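Local coordinates for tissue factor pathway inhibitor 2 (Homo sapiens, PDB 1ZR0), which inhibits trypsin, plasmin and factor VIIa/tissue factor, may help regulate plasmin-mediated matrix remodelling, and is represented here by the first of its three Kunitz domains, at residues Leu13-Cys18 and Arg35-Gly40; Leu23-Asp28 and Tyr50-Cys55. All coordinates share one frame; numbering follows the deposited sequence.

Interaction 1 of 2, residues Leu13-Cys18 and Arg35-Gly40; sequences LDYGPC and RQFLYG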
ATOM      1  N   LEU B  13      -2.872 -20.388   2.108  1.00 34.02           N
ATOM      2  CA  LEU B  13      -2.377 -19.078   2.054  1.00 33.00           C
ATOM      3  C   LEU B  13      -3.553 -18.101   1.959  1.00 29.61           C
ATOM      4  O   LEU B  13      -4.457 -18.275   1.111  1.00 29.26           O
ATOM      5  CB  LEU B  13      -1.624 -19.069   0.722  1.00 34.79           C
ATOM      6  CG  LEU B  13      -0.563 -18.188   0.407  1.00 37.01           C
ATOM      7  CD1 LEU B  13       0.241 -18.323   1.677  1.00 40.89           C
ATOM      8  CD2 LEU B  13       0.074 -18.715  -0.866  1.00 37.24           C
ATOM      9  N   ASP B  14      -3.422 -16.981   2.674  1.00 29.41           N
ATOM     10  CA  ASP B  14      -4.341 -15.860   2.603  1.00 27.94           C
ATOM     11  C   ASP B  14      -3.592 -14.543   2.576  1.00 25.70           C
ATOM     12  O   ASP B  14      -2.941 -14.166   3.540  1.00 26.19           O
ATOM     13  CB  ASP B  14      -5.297 -15.878   3.836  1.00 29.40           C
ATOM     14  CG  ASP B  14      -6.443 -14.884   3.740  1.00 34.77           C
ATOM     15  OD1 ASP B  14      -6.403 -14.023   2.870  1.00 35.11           O
ATOM     16  OD2 ASP B  14      -7.464 -14.851   4.488  1.00 40.12           O
ATOM     17  N   TYR B  15      -3.597 -13.896   1.411  1.00 26.05           N
ATOM     18  CA  TYR B  15      -2.918 -12.602   1.228  1.00 25.89           C
ATOM     19  C   TYR B  15      -3.580 -11.505   2.035  1.00 23.31           C
ATOM     20  O   TYR B  15      -2.959 -10.507   2.381  1.00 23.90           O
ATOM     21  CB  TYR B  15      -2.992 -12.135  -0.294  1.00 29.06           C
ATOM     22  CG  TYR B  15      -2.497 -12.977  -1.383  1.00 33.50           C
ATOM     23  CD1 TYR B  15      -1.306 -13.684  -1.266  1.00 44.31           C
ATOM     24  CD2 TYR B  15      -3.142 -12.982  -2.625  1.00 40.60           C
ATOM     25  CE1 TYR B  15      -0.823 -14.440  -2.334  1.00 47.65           C
ATOM     26  CE2 TYR B  15      -2.646 -13.711  -3.693  1.00 46.73           C
ATOM     27  CZ  TYR B  15      -1.511 -14.441  -3.544  1.00 46.88           C
ATOM     28  OH  TYR B  15      -1.021 -15.168  -4.595  1.00 51.30           O
ATOM     29  N   GLY B  16      -4.856 -11.678   2.371  1.00 22.07           N
ATOM     30  CA  GLY B  16      -5.639 -10.711   3.102  1.00 21.54           C
ATOM     31  C   GLY B  16      -6.054  -9.539   2.198  1.00 23.62           C
ATOM     32  O   GLY B  16      -5.713  -9.464   1.033  1.00 23.38           O
ATOM     33  N   PRO B  17      -6.749  -8.556   2.777  1.00 22.07           N
ATOM     34  CA  PRO B  17      -7.249  -7.405   2.049  1.00 22.21           C
ATOM     35  C   PRO B  17      -6.376  -6.141   1.904  1.00 22.50           C
ATOM     36  O   PRO B  17      -6.683  -5.312   1.054  1.00 24.70           O
ATOM     37  CB  PRO B  17      -8.447  -7.041   2.882  1.00 22.08           C
ATOM     38  CG  PRO B  17      -8.082  -7.401   4.269  1.00 22.36           C
ATOM     39  CD  PRO B  17      -7.127  -8.497   4.192  1.00 24.78           C
ATOM     40  N   CYS B  18      -5.305  -6.003   2.641  1.00 21.14           N
ATOM     41  CA  CYS B  18      -4.439  -4.886   2.489  1.00 21.66           C
ATOM     42  C   CYS B  18      -3.570  -5.100   1.264  1.00 20.33           C
ATOM     43  O   CYS B  18      -3.447  -6.250   0.691  1.00 20.00           O
ATOM     44  CB  CYS B  18      -3.565  -4.710   3.721  1.00 22.18           C
ATOM     45  SG  CYS B  18      -4.529  -3.900   5.033  1.00 27.64           S
ATOM     46  N   ARG B  35       7.310 -22.339   2.301  1.00 24.05           N
ATOM     47  CA  ARG B  35       7.490 -21.595   1.013  1.00 24.37           C
ATOM     48  C   ARG B  35       7.259 -20.108   1.259  1.00 26.44           C
ATOM     49  O   ARG B  35       6.640 -19.732   2.195  1.00 23.44           O
ATOM     50  CB  ARG B  35       6.576 -22.079  -0.099  1.00 26.14           C
ATOM     51  CG  ARG B  35       6.763 -23.622  -0.601  1.00 26.86           C
ATOM     52  CD  ARG B  35       5.630 -24.043  -1.528  1.00 32.64           C
ATOM     53  NE  ARG B  35       5.755 -23.362  -2.835  1.00 38.33           N
ATOM     54  CZ  ARG B  35       4.856 -23.355  -3.800  1.00 33.32           C
ATOM     55  NH1 ARG B  35       3.689 -24.059  -3.757  1.00 37.67           N
ATOM     56  NH2 ARG B  35       5.145 -22.659  -4.896  1.00 38.42           N
ATOM     57  N   GLN B  36       7.795 -19.227   0.390  1.00 24.87           N
ATOM     58  CA  GLN B  36       7.511 -17.782   0.517  1.00 24.67           C
ATOM     59  C   GLN B  36       6.230 -17.361  -0.165  1.00 22.72           C
ATOM     60  O   GLN B  36       5.761 -17.939  -1.148  1.00 23.80           O
ATOM     61  CB  GLN B  36       8.710 -16.967  -0.107  1.00 25.54           C
ATOM     62  CG  GLN B  36       9.901 -16.739   0.729  1.00 30.26           C
ATOM     63  CD  GLN B  36      11.241 -16.545  -0.032  1.00 36.87           C
ATOM     64  OE1 GLN B  36      12.244 -16.135   0.546  1.00 43.07           O
ATOM     65  NE2 GLN B  36      11.224 -16.795  -1.351  1.00 33.65           N
ATOM     66  N   PHE B  37       5.581 -16.313   0.367  1.00 22.37           N
ATOM     67  CA  PHE B  37       4.543 -15.659  -0.335  1.00 20.88           C
ATOM     68  C   PHE B  37       4.624 -14.145  -0.055  1.00 21.23           C
ATOM     69  O   PHE B  37       5.302 -13.705   0.834  1.00 21.50           O
ATOM     70  CB  PHE B  37       3.128 -16.254  -0.023  1.00 21.73           C
ATOM     71  CG  PHE B  37       2.556 -15.901   1.366  1.00 19.44           C
ATOM     72  CD1 PHE B  37       3.066 -16.377   2.545  1.00 20.55           C
ATOM     73  CD2 PHE B  37       1.435 -15.125   1.452  1.00 21.24           C
ATOM     74  CE1 PHE B  37       2.494 -16.086   3.756  1.00 24.24           C
ATOM     75  CE2 PHE B  37       0.856 -14.792   2.620  1.00 22.68           C
ATOM     76  CZ  PHE B  37       1.376 -15.294   3.833  1.00 22.52           C
ATOM     77  N   LEU B  38       3.789 -13.382  -0.743  1.00 21.68           N
ATOM     78  CA  LEU B  38       3.712 -11.938  -0.508  1.00 20.44           C
ATOM     79  C   LEU B  38       2.339 -11.576   0.120  1.00 19.85           C
ATOM     80  O   LEU B  38       1.259 -11.732  -0.506  1.00 21.72           O
ATOM     81  CB  LEU B  38       3.880 -11.194  -1.911  1.00 19.63           C
ATOM     82  CG  LEU B  38       5.273 -11.341  -2.561  1.00 23.54           C
ATOM     83  CD1 LEU B  38       5.253 -10.700  -3.991  1.00 29.69           C
ATOM     84  CD2 LEU B  38       6.412 -10.989  -1.676  1.00 28.59           C
ATOM     85  N   TYR B  39       2.420 -11.214   1.401  1.00 20.46           N
ATOM     86  CA  TYR B  39       1.293 -10.885   2.228  1.00 21.58           C
ATOM     87  C   TYR B  39       0.912  -9.449   2.083  1.00 20.79           C
ATOM     88  O   TYR B  39       1.769  -8.576   1.966  1.00 20.31           O
ATOM     89  CB  TYR B  39       1.746 -11.228   3.658  1.00 22.75           C
ATOM     90  CG  TYR B  39       0.793 -10.865   4.755  1.00 20.28           C
ATOM     91  CD1 TYR B  39      -0.471 -11.402   4.775  1.00 21.11           C
ATOM     92  CD2 TYR B  39       1.229 -10.095   5.798  1.00 22.25           C
ATOM     93  CE1 TYR B  39      -1.358 -11.093   5.857  1.00 21.88           C
ATOM     94  CE2 TYR B  39       0.405  -9.775   6.855  1.00 25.52           C
ATOM     95  CZ  TYR B  39      -0.885 -10.282   6.869  1.00 23.39           C
ATOM     96  OH  TYR B  39      -1.635  -9.956   8.037  1.00 24.05           O
ATOM     97  N   GLY B  40      -0.386  -9.173   2.108  1.00 21.65           N
ATOM     98  CA  GLY B  40      -0.915  -7.834   1.931  1.00 21.13           C
ATOM     99  C   GLY B  40      -0.786  -6.913   3.123  1.00 22.02           C
ATOM    100  O   GLY B  40      -0.834  -5.734   2.909  1.00 22.19           O
TER
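Tyr15 and Phe37 bring their rings together edge against edge, with Tyr15 CD1 4.1 Å from Phe37 CD2. The same CD1 corner of the tyrosine also approaches a backbone acceptor, the carbonyl oxygen of Leu38, at 3.3 Å. Phe37 takes its other main contact over a face: the CD1 methyl of Leu13 stands almost exactly above the ring centre, 3.4 Å from the centroid and only 12° off the normal, a close CH-pi contact. With chi1 at 74°, CG of Phe37 lies between the backbone N and the carbonyl carbon, and the ring is carried off the strand toward the loop. With an alanine here, the Leu13 methyl would probably lose the surface it rests on and Tyr15 its apolar neighbour, opening a gap between loop and strand.

Further along, polar backbone takes over. Gly40 N donates to Tyr15 O at 2.9 Å, the one hydrogen bond between the two segments. Gly40 is wedged against the loop: its CA makes a CH...O contact of 3.2 Å with Cys18 O, while its own O sits 3.0 Å from Cys18 CB. A side chain at this position would run into Cys18 O and Tyr15 O. On the loop side, Asp14 OD1 accepts from Gly16 N at 2.9 Å, forming an Asx turn. Cys18 is disulfide-bonded to Cys42, and its O accepts a hydrogen bond from a polar side chain of another protein chain. The apolar end has no directional bond, so the Gly40-Tyr15 bond and close Gly40-Cys18 approach probably set how the loop lies against this Kunitz domain's hairpin.

Interaction 2 of 2, residues Leu23-Asp28 and Tyr50-Cys55; sequences LRYYYD and YTWEAC
Tyr25 reaches from its strand straight onto the start of the helix. Its CB begins over Cys55, 4.2 Å from that residue's CB. Because CG is anti to the carbonyl carbon (chi1 -66°), the ring then lies with one face on the peptide between Thr51 and Trp52: CD1 is 3.4 Å from Thr51 C, and Trp52 N stands 3.5 Å above the ring plane, over its centre. CG and CZ also lie against Trp52 N, CE1 against that N and Thr51 CA, and CD2 against Trp52 CA. Over the same face, nearer the CE2 edge, Trp52 CB makes a CH-pi contact, 3.8 Å from Tyr25 CE2, the side chains crossing at about a right angle. At the tip, OH makes a weak hydrogen bond with Gln36 OE1 of the adjacent strand.

Beside it, Arg24 and Tyr50 run alongside each other in the same direction. Tyr50 CE1 lies over one face of the guanidinium, 3.5 Å from Arg24 NH2, with the two planes inclined by 51°; Arg24 NH1 is hydrogen-bonded to Asn48 OD1. Farther along the strand, Cys55 SG rests on the backbone, 3.6 Å from Tyr27 N.

Thr51 is the N-cap: its OG1 accepts from Ala54 N at 3.1 Å, a nearly straight bond (158°) that fixes the first turn. A short C-terminal helix fastened to a beta hairpin by a disulfide, here Cys34-Cys55, is characteristic of the Kunitz (BPTI) fold.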
ATOM      1  N   LEU B  23       7.146  -9.960   2.213  1.00 20.19           N
ATOM      2  CA  LEU B  23       7.623 -11.303   2.150  1.00 21.57           C
ATOM      3  C   LEU B  23       7.396 -12.035   3.491  1.00 20.14           C
ATOM      4  O   LEU B  23       7.884 -11.589   4.544  1.00 22.95           O
ATOM      5  CB  LEU B  23       9.111 -11.278   1.850  1.00 24.76           C
ATOM      6  CG  LEU B  23       9.770 -12.611   1.481  1.00 28.11           C
ATOM      7  CD1 LEU B  23       9.081 -13.308   0.346  1.00 33.14           C
ATOM      8  CD2 LEU B  23      11.254 -12.250   1.029  1.00 32.28           C
ATOM      9  N   ARG B  24       6.647 -13.129   3.400  1.00 20.71           N
ATOM     10  CA  ARG B  24       6.328 -14.006   4.546  1.00 19.98           C
ATOM     11  C   ARG B  24       6.480 -15.433   4.100  1.00 22.31           C
ATOM     12  O   ARG B  24       6.655 -15.764   2.909  1.00 19.27           O
ATOM     13  CB  ARG B  24       4.880 -13.735   5.004  1.00 20.38           C
ATOM     14  CG  ARG B  24       4.571 -12.317   5.610  1.00 19.30           C
ATOM     15  CD  ARG B  24       5.391 -12.015   6.855  1.00 23.59           C
ATOM     16  NE  ARG B  24       5.047 -10.723   7.381  1.00 25.18           N
ATOM     17  CZ  ARG B  24       3.928 -10.482   8.054  1.00 25.40           C
ATOM     18  NH1 ARG B  24       3.105 -11.462   8.423  1.00 27.09           N
ATOM     19  NH2 ARG B  24       3.705  -9.238   8.502  1.00 29.19           N
ATOM     20  N   TYR B  25       6.333 -16.350   5.053  1.00 21.11           N
ATOM     21  CA  TYR B  25       6.423 -17.762   4.793  1.00 21.15           C
ATOM     22  C   TYR B  25       5.202 -18.500   5.209  1.00 21.53           C
ATOM     23  O   TYR B  25       4.508 -18.076   6.108  1.00 22.49           O
ATOM     24  CB  TYR B  25       7.599 -18.335   5.523  1.00 20.24           C
ATOM     25  CG  TYR B  25       8.911 -17.790   4.983  1.00 21.23           C
ATOM     26  CD1 TYR B  25       9.391 -16.572   5.379  1.00 25.81           C
ATOM     27  CD2 TYR B  25       9.607 -18.538   4.055  1.00 29.71           C
ATOM     28  CE1 TYR B  25      10.555 -16.048   4.810  1.00 28.22           C
ATOM     29  CE2 TYR B  25      10.793 -18.084   3.527  1.00 28.64           C
ATOM     30  CZ  TYR B  25      11.262 -16.863   3.914  1.00 31.55           C
ATOM     31  OH  TYR B  25      12.416 -16.397   3.319  1.00 39.89           O
ATOM     32  N   TYR B  26       4.876 -19.567   4.473  1.00 21.70           N
ATOM     33  CA  TYR B  26       3.693 -20.367   4.806  1.00 21.98           C
ATOM     34  C   TYR B  26       4.043 -21.864   4.609  1.00 23.80           C
ATOM     35  O   TYR B  26       4.897 -22.219   3.820  1.00 23.50           O
ATOM     36  CB  TYR B  26       2.405 -20.022   4.051  1.00 21.67           C
ATOM     37  CG  TYR B  26       2.462 -20.514   2.632  1.00 21.63           C
ATOM     38  CD1 TYR B  26       3.296 -19.876   1.705  1.00 22.42           C
ATOM     39  CD2 TYR B  26       1.778 -21.623   2.233  1.00 21.31           C
ATOM     40  CE1 TYR B  26       3.391 -20.374   0.410  1.00 27.34           C
ATOM     41  CE2 TYR B  26       1.833 -22.086   0.915  1.00 22.25           C
ATOM     42  CZ  TYR B  26       2.674 -21.478   0.033  1.00 24.60           C
ATOM     43  OH  TYR B  26       2.735 -21.993  -1.265  1.00 30.29           O
ATOM     44  N   TYR B  27       3.346 -22.740   5.344  1.00 23.19           N
ATOM     45  CA  TYR B  27       3.483 -24.161   5.071  1.00 23.30           C
ATOM     46  C   TYR B  27       2.602 -24.647   3.976  1.00 22.91           C
ATOM     47  O   TYR B  27       1.451 -24.404   4.007  1.00 24.95           O
ATOM     48  CB  TYR B  27       3.142 -24.968   6.327  1.00 23.32           C
ATOM     49  CG  TYR B  27       3.409 -26.445   6.167  1.00 21.94           C
ATOM     50  CD1 TYR B  27       4.664 -26.967   6.263  1.00 25.79           C
ATOM     51  CD2 TYR B  27       2.361 -27.300   5.974  1.00 25.47           C
ATOM     52  CE1 TYR B  27       4.895 -28.292   6.093  1.00 29.67           C
ATOM     53  CE2 TYR B  27       2.585 -28.671   5.810  1.00 29.87           C
ATOM     54  CZ  TYR B  27       3.863 -29.138   5.885  1.00 29.78           C
ATOM     55  OH  TYR B  27       4.082 -30.515   5.737  1.00 32.10           O
ATOM     56  N   ASP B  28       3.216 -25.255   2.967  1.00 24.89           N
ATOM     57  CA  ASP B  28       2.492 -25.846   1.859  1.00 26.43           C
ATOM     58  C   ASP B  28       2.399 -27.338   1.938  1.00 25.96           C
ATOM     59  O   ASP B  28       3.368 -28.028   1.806  1.00 28.38           O
ATOM     60  CB  ASP B  28       3.169 -25.558   0.575  1.00 26.62           C
ATOM     61  CG  ASP B  28       2.587 -26.416  -0.574  1.00 30.81           C
ATOM     62  OD1 ASP B  28       1.371 -26.733  -0.585  1.00 33.18           O
ATOM     63  OD2 ASP B  28       3.324 -26.809  -1.451  1.00 43.40           O
ATOM     64  N   TYR B  50       7.216 -15.008   9.835  1.00 26.23           N
ATOM     65  CA  TYR B  50       8.191 -13.965   9.428  1.00 26.97           C
ATOM     66  C   TYR B  50       9.454 -14.504   8.746  1.00 28.95           C
ATOM     67  O   TYR B  50      10.174 -13.778   8.011  1.00 28.14           O
ATOM     68  CB  TYR B  50       8.581 -13.184  10.679  1.00 27.54           C
ATOM     69  CG  TYR B  50       7.553 -12.242  11.126  1.00 30.83           C
ATOM     70  CD1 TYR B  50       7.152 -11.176  10.291  1.00 36.11           C
ATOM     71  CD2 TYR B  50       6.881 -12.422  12.342  1.00 39.84           C
ATOM     72  CE1 TYR B  50       6.214 -10.279  10.696  1.00 40.72           C
ATOM     73  CE2 TYR B  50       5.910 -11.519  12.763  1.00 44.94           C
ATOM     74  CZ  TYR B  50       5.564 -10.457  11.925  1.00 46.25           C
ATOM     75  OH  TYR B  50       4.625  -9.531  12.335  1.00 50.12           O
ATOM     76  N   THR B  51       9.763 -15.773   8.972  1.00 26.65           N
ATOM     77  CA  THR B  51      11.010 -16.409   8.577  1.00 27.82           C
ATOM     78  C   THR B  51      10.814 -17.862   8.202  1.00 29.47           C
ATOM     79  O   THR B  51       9.858 -18.485   8.684  1.00 27.52           O
ATOM     80  CB  THR B  51      12.101 -16.295   9.691  1.00 29.96           C
ATOM     81  OG1 THR B  51      11.720 -17.111  10.818  1.00 27.45           O
ATOM     82  CG2 THR B  51      12.237 -14.860  10.212  1.00 29.61           C
ATOM     83  N   TRP B  52      11.685 -18.426   7.361  1.00 29.66           N
ATOM     84  CA  TRP B  52      11.591 -19.841   7.048  1.00 29.69           C
ATOM     85  C   TRP B  52      11.723 -20.689   8.379  1.00 29.32           C
ATOM     86  O   TRP B  52      10.945 -21.599   8.635  1.00 28.48           O
ATOM     87  CB  TRP B  52      12.640 -20.217   6.040  1.00 29.57           C
ATOM     88  CG  TRP B  52      12.632 -21.648   5.736  1.00 28.62           C
ATOM     89  CD1 TRP B  52      11.904 -22.281   4.807  1.00 31.55           C
ATOM     90  CD2 TRP B  52      13.317 -22.674   6.477  1.00 32.86           C
ATOM     91  NE1 TRP B  52      12.117 -23.634   4.896  1.00 31.89           N
ATOM     92  CE2 TRP B  52      12.973 -23.895   5.917  1.00 30.97           C
ATOM     93  CE3 TRP B  52      14.186 -22.662   7.580  1.00 36.51           C
ATOM     94  CZ2 TRP B  52      13.499 -25.137   6.375  1.00 33.85           C
ATOM     95  CZ3 TRP B  52      14.712 -23.908   8.042  1.00 39.19           C
ATOM     96  CH2 TRP B  52      14.367 -25.105   7.406  1.00 34.03           C
ATOM     97  N   GLU B  53      12.639 -20.276   9.235  1.00 29.55           N
ATOM     98  CA  GLU B  53      12.900 -20.991  10.524  1.00 30.65           C
ATOM     99  C   GLU B  53      11.660 -21.085  11.385  1.00 28.61           C
ATOM    100  O   GLU B  53      11.342 -22.148  11.932  1.00 31.92           O
ATOM    101  CB  GLU B  53      14.043 -20.262  11.244  1.00 32.76           C
ATOM    102  CG  GLU B  53      14.460 -20.901  12.547  1.00 38.99           C
ATOM    103  CD  GLU B  53      15.325 -22.151  12.394  1.00 49.14           C
ATOM    104  OE1 GLU B  53      15.732 -22.474  11.253  1.00 54.70           O
ATOM    105  OE2 GLU B  53      15.637 -22.804  13.459  1.00 53.58           O
ATOM    106  N   ALA B  54      10.933 -19.988  11.524  1.00 29.40           N
ATOM    107  CA  ALA B  54       9.726 -19.935  12.308  1.00 29.86           C
ATOM    108  C   ALA B  54       8.666 -20.890  11.818  1.00 29.79           C
ATOM    109  O   ALA B  54       8.065 -21.676  12.626  1.00 27.96           O
ATOM    110  CB  ALA B  54       9.191 -18.573  12.365  1.00 28.43           C
ATOM    111  N   CYS B  55       8.441 -20.861  10.504  1.00 27.85           N
ATOM    112  CA  CYS B  55       7.594 -21.828   9.834  1.00 27.38           C
ATOM    113  C   CYS B  55       8.039 -23.274  10.031  1.00 27.21           C
ATOM    114  O   CYS B  55       7.226 -24.134  10.383  1.00 29.33           O
ATOM    115  CB  CYS B  55       7.461 -21.437   8.310  1.00 25.41           C
ATOM    116  SG  CYS B  55       6.181 -22.351   7.481  1.00 29.27           S
TER

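In the fold
Interactions 1 and 2 use the two neighbouring strands of one antiparallel hairpin, one contact on each strand, and their centres lie 11 Å apart. The strands themselves are joined between the two sites by Phe37 N and Arg24 O, 2.8 Å apart. Side chains link them too: Leu13 CD1 is 3.3 Å from Tyr26 CG, and Tyr39 CD2 lies 3.5 Å from Arg24 NH1. Interaction 1 is nearer the probable reactive bond Arg19-Ala20: Cys18 is next in sequence to Arg19, and Gly40 shares a backbone hydrogen bond with Ala20. Gly40 lies about 4 Å from the Ala20 side chain, whereas the side chains of Arg24, in interaction 2, and Ala20 are about 9 Å apart.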